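Local coordinates for ORF10 (Moritella marina, PDB 6RIW), which forms the ketosynthase-chain length factor didomain of the PfaC subunit of a polyunsaturated fatty acid synthase, and probably takes part in chain elongation by 3-oxoacyl-[acyl-carrier-protein] synthesis, at residues A[791-803]-A[863-875]. Residues are numbered along the deposited sequence; the frame is centred on the assembly and turned at random.
Sequences GISAADVASVEAH and SKHIAINGLGRDN
A867 is gripped through both its backbone groups by the neighbouring strand: its N donates to S799 O at 3.2 Å, and its O receives E801 N at 2.7 Å, in a nearly straight bond (175°). N869 N to E801 O continues the parallel ladder, whose short axes diverge by only 18°, and A798 N to H865 O ties its less regular beginning. There a water links D796 O, K864 NZ and H865 N. S799 N, buried here, has no partner in the model.

Beyond the ladder, with CG anti to the backbone N (chi1 -172°), the H803 imidazole lies over the backbone of L871, whose O sits above one ring face. L871 O is 3.1 Å from H803 NE2 but too poorly angled for a hydrogen bond, and L871 CB is 3.9 Å from H803 CD2. Shortening H803 to an alanine is likely to leave the L871 carbonyl and CB without the flat group against them, opening a gap beside the chain.

At the other end I792 covers a face of the H865 ring, its CG2 4.0 Å from the centroid in a CH-pi contact, while D796 O lies at the ring edge. V797 CG1 meets A867 CB, which lies on the same face of the sheet as the V800 side chain. On the other face, I866 CG1 packs against S799 OG, and the E801 and I868 side chains lie side by side and point the same way, E801 CG 4.0 Å from I868 CG2. Here helix 841-854 packs on I866 and I868, and the E801 carboxylate turns away to K848 and V830 N.

Strand 826-828 flanks 797-801 and strand 876-884 flanks 865-870, so the pair lies inside the helix-covered sheet in the C-terminal half of the second ketosynthase-family domain, probably the chain length factor, which has the thiolase fold.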
loop_
_atom_site.group_PDB
_atom_site.type_symbol
_atom_site.label_atom_id
_atom_site.label_comp_id
_atom_site.label_asym_id
_atom_site.label_seq_id
_atom_site.Cartn_x
_atom_site.Cartn_y
_atom_site.Cartn_z
ATOM N N GLY A 791 -26.762 14.434 12.131
ATOM C CA GLY A 791 -28.000 14.899 12.723
ATOM C C GLY A 791 -27.983 16.335 13.189
ATOM O O GLY A 791 -28.667 16.667 14.157
ATOM N N ILE A 792 -27.212 17.208 12.534
ATOM C CA ILE A 792 -27.118 18.609 12.914
ATOM C C ILE A 792 -27.315 19.464 11.670
ATOM O O ILE A 792 -27.384 18.974 10.543
ATOM C CB ILE A 792 -25.779 18.969 13.603
ATOM C CG1 ILE A 792 -24.593 18.834 12.625
ATOM C CG2 ILE A 792 -25.566 18.138 14.863
ATOM C CD1 ILE A 792 -23.282 19.434 13.174
ATOM N N SER A 793 -27.422 20.759 11.894
ATOM C CA SER A 793 -27.519 21.725 10.814
ATOM C C SER A 793 -26.198 22.476 10.701
ATOM O O SER A 793 -25.396 22.503 11.637
ATOM C CB SER A 793 -28.664 22.709 11.076
ATOM O OG SER A 793 -28.297 23.576 12.146
ATOM N N ALA A 794 -25.982 23.094 9.540
ATOM C CA ALA A 794 -24.744 23.837 9.334
ATOM C C ALA A 794 -24.545 24.913 10.394
ATOM O O ALA A 794 -23.409 25.182 10.794
ATOM C CB ALA A 794 -24.733 24.448 7.936
ATOM N N ALA A 795 -25.635 25.529 10.883
ATOM C CA ALA A 795 -25.490 26.569 11.896
ATOM C C ALA A 795 -24.999 26.022 13.232
ATOM O O ALA A 795 -24.553 26.797 14.088
ATOM C CB ALA A 795 -26.831 27.296 12.084
ATOM N N ASP A 796 -25.067 24.706 13.429
ATOM C CA ASP A 796 -24.588 24.062 14.642
ATOM C C ASP A 796 -23.070 23.936 14.702
ATOM O O ASP A 796 -22.538 23.536 15.746
ATOM C CB ASP A 796 -25.212 22.667 14.763
ATOM C CG ASP A 796 -26.692 22.720 15.057
ATOM O OD1 ASP A 796 -27.068 23.554 15.914
ATOM O OD2 ASP A 796 -27.461 21.933 14.447
ATOM N N VAL A 797 -22.363 24.257 13.627
ATOM C CA VAL A 797 -20.914 24.079 13.570
ATOM C C VAL A 797 -20.217 25.321 14.114
ATOM O O VAL A 797 -20.438 26.440 13.631
ATOM C CB VAL A 797 -20.459 23.766 12.136
ATOM C CG1 VAL A 797 -18.933 23.785 12.048
ATOM C CG2 VAL A 797 -21.001 22.397 11.688
ATOM N N ALA A 798 -19.352 25.117 15.112
ATOM C CA ALA A 798 -18.672 26.211 15.796
ATOM C C ALA A 798 -17.470 26.721 15.010
ATOM O O ALA A 798 -17.171 27.920 15.028
ATOM C CB ALA A 798 -18.210 25.748 17.175
ATOM N N SER A 799 -16.749 25.822 14.352
ATOM C CA SER A 799 -15.548 26.205 13.626
ATOM C C SER A 799 -15.276 25.124 12.594
ATOM O O SER A 799 -15.875 24.047 12.627
ATOM C CB SER A 799 -14.368 26.405 14.573
ATOM O OG SER A 799 -14.038 25.206 15.258
ATOM N N VAL A 800 -14.371 25.432 11.665
ATOM C CA VAL A 800 -14.143 24.608 10.486
ATOM C C VAL A 800 -12.650 24.383 10.362
ATOM O O VAL A 800 -11.873 25.345 10.353
ATOM C CB VAL A 800 -14.685 25.263 9.198
ATOM C CG1 VAL A 800 -14.446 24.339 8.001
ATOM C CG2 VAL A 800 -16.148 25.555 9.339
ATOM N N GLU A 801 -12.258 23.117 10.274
ATOM C CA GLU A 801 -10.862 22.736 10.052
ATOM C C GLU A 801 -10.717 22.524 8.552
ATOM O O GLU A 801 -11.076 21.476 8.019
ATOM C CB GLU A 801 -10.512 21.495 10.876
ATOM C CG GLU A 801 -9.154 20.881 10.594
ATOM C CD GLU A 801 -7.992 21.709 11.105
ATOM O OE1 GLU A 801 -8.227 22.664 11.897
ATOM O OE2 GLU A 801 -6.836 21.391 10.700
ATOM N N ALA A 802 -10.257 23.550 7.847
ATOM C CA ALA A 802 -10.141 23.441 6.397
ATOM C C ALA A 802 -8.946 22.567 6.027
ATOM O O ALA A 802 -7.989 22.433 6.793
ATOM C CB ALA A 802 -9.976 24.830 5.770
ATOM N N HIS A 803 -9.014 21.961 4.842
ATOM C CA HIS A 803 -7.845 21.268 4.307
ATOM C C HIS A 803 -6.673 22.238 4.163
ATOM O O HIS A 803 -5.565 21.961 4.633
ATOM C CB HIS A 803 -8.222 20.623 2.963
ATOM C CG HIS A 803 -7.171 19.725 2.391
ATOM N ND1 HIS A 803 -6.683 18.616 3.056
ATOM C CD2 HIS A 803 -6.517 19.770 1.202
ATOM C CE1 HIS A 803 -5.763 18.029 2.307
ATOM N NE2 HIS A 803 -5.650 18.702 1.175
ATOM N N SER A 863 -21.664 18.823 22.875
ATOM C CA SER A 863 -22.616 19.651 22.148
ATOM C C SER A 863 -21.919 20.582 21.140
ATOM O O SER A 863 -22.559 21.020 20.190
ATOM C CB SER A 863 -23.484 20.477 23.120
ATOM O OG SER A 863 -22.701 21.391 23.878
ATOM N N LYS A 864 -20.636 20.897 21.328
ATOM C CA LYS A 864 -19.946 21.698 20.327
ATOM C C LYS A 864 -19.500 20.788 19.193
ATOM O O LYS A 864 -19.025 19.669 19.425
ATOM C CB LYS A 864 -18.748 22.451 20.916
ATOM C CG LYS A 864 -19.124 23.638 21.815
ATOM C CD LYS A 864 -19.460 24.918 21.017
ATOM C CE LYS A 864 -20.957 25.088 20.798
ATOM N NZ LYS A 864 -21.250 25.871 19.555
ATOM N N HIS A 865 -19.682 21.270 17.967
ATOM C CA HIS A 865 -19.412 20.521 16.749
ATOM C C HIS A 865 -18.412 21.266 15.885
ATOM O O HIS A 865 -18.538 22.477 15.686
ATOM C CB HIS A 865 -20.685 20.309 15.945
ATOM C CG HIS A 865 -21.769 19.639 16.729
ATOM N ND1 HIS A 865 -21.782 18.279 16.951
ATOM C CD2 HIS A 865 -22.847 20.139 17.373
ATOM C CE1 HIS A 865 -22.840 17.965 17.682
ATOM N NE2 HIS A 865 -23.500 19.077 17.952
ATOM N N ILE A 866 -17.448 20.531 15.331
ATOM C CA ILE A 866 -16.469 21.101 14.409
ATOM C C ILE A 866 -16.476 20.277 13.126
ATOM O O ILE A 866 -16.526 19.044 13.174
ATOM C CB ILE A 866 -15.063 21.151 15.041
ATOM C CG1 ILE A 866 -15.040 22.161 16.197
ATOM C CG2 ILE A 866 -13.970 21.510 13.980
ATOM C CD1 ILE A 866 -13.712 22.184 16.947
ATOM N N ALA A 867 -16.485 20.959 11.982
ATOM C CA ALA A 867 -16.414 20.304 10.688
ATOM C C ALA A 867 -14.962 20.260 10.220
ATOM O O ALA A 867 -14.207 21.220 10.419
ATOM C CB ALA A 867 -17.275 21.038 9.659
ATOM N N ILE A 868 -14.581 19.139 9.597
ATOM C CA ILE A 868 -13.282 18.980 8.944
ATOM C C ILE A 868 -13.528 18.693 7.472
ATOM O O ILE A 868 -14.357 17.839 7.134
ATOM C CB ILE A 868 -12.462 17.838 9.576
ATOM C CG1 ILE A 868 -12.426 17.978 11.106
ATOM C CG2 ILE A 868 -11.047 17.759 8.933
ATOM C CD1 ILE A 868 -11.614 16.841 11.812
ATOM N N ASN A 869 -12.781 19.371 6.597
ATOM C CA ASN A 869 -12.861 19.149 5.162
ATOM C C ASN A 869 -11.548 18.561 4.652
ATOM O O ASN A 869 -10.476 18.860 5.176
ATOM C CB ASN A 869 -13.179 20.462 4.429
ATOM C CG ASN A 869 -13.733 20.232 3.035
ATOM O OD1 ASN A 869 -14.707 19.498 2.855
ATOM N ND2 ASN A 869 -13.097 20.841 2.033
ATOM N N GLY A 870 -11.645 17.691 3.648
ATOM C CA GLY A 870 -10.484 17.055 3.051
ATOM C C GLY A 870 -10.570 16.982 1.539
ATOM O O GLY A 870 -11.637 16.682 0.988
ATOM N N LEU A 871 -9.459 17.305 0.862
ATOM C CA LEU A 871 -9.321 17.192 -0.580
ATOM C C LEU A 871 -8.015 16.470 -0.845
ATOM O O LEU A 871 -7.210 16.266 0.064
ATOM C CB LEU A 871 -9.324 18.565 -1.290
ATOM C CG LEU A 871 -10.589 19.416 -1.093
ATOM C CD1 LEU A 871 -10.373 20.825 -1.649
ATOM C CD2 LEU A 871 -11.777 18.765 -1.800
ATOM N N GLY A 872 -7.790 16.065 -2.087
ATOM C CA GLY A 872 -6.479 15.519 -2.394
ATOM C C GLY A 872 -6.416 14.929 -3.789
ATOM O O GLY A 872 -7.330 15.077 -4.604
ATOM N N ARG A 873 -5.309 14.246 -4.035
ATOM C CA ARG A 873 -5.094 13.692 -5.357
ATOM C C ARG A 873 -5.966 12.479 -5.634
ATOM O O ARG A 873 -5.930 11.966 -6.759
ATOM C CB ARG A 873 -3.619 13.340 -5.533
ATOM C CG ARG A 873 -2.711 14.568 -5.639
ATOM C CD ARG A 873 -3.127 15.443 -6.851
ATOM N NE ARG A 873 -2.852 14.760 -8.119
ATOM C CZ ARG A 873 -3.287 15.168 -9.309
ATOM N NH1 ARG A 873 -4.036 16.266 -9.419
ATOM N NH2 ARG A 873 -2.956 14.499 -10.400
ATOM N N ASP A 874 -6.729 11.994 -4.655
ATOM C CA ASP A 874 -7.688 10.932 -4.941
ATOM C C ASP A 874 -8.954 11.457 -5.609
ATOM O O ASP A 874 -9.784 10.653 -6.055
ATOM C CB ASP A 874 -8.048 10.209 -3.647
ATOM C CG ASP A 874 -8.525 11.187 -2.564
ATOM O OD1 ASP A 874 -7.754 12.134 -2.203
ATOM O OD2 ASP A 874 -9.667 11.014 -2.089
ATOM N N ASN A 875 -9.105 12.781 -5.710
ATOM C CA ASN A 875 -10.234 13.404 -6.422
ATOM C C ASN A 875 -11.569 13.053 -5.759
ATOM O O ASN A 875 -12.558 12.707 -6.417
ATOM C CB ASN A 875 -10.237 13.027 -7.916
ATOM C CG ASN A 875 -10.960 14.061 -8.769
ATOM O OD1 ASN A 875 -11.423 15.083 -8.261
ATOM N ND2 ASN A 875 -11.047 13.811 -10.067
HETATM O O HOH W 1 -21.331 23.850 17.913
#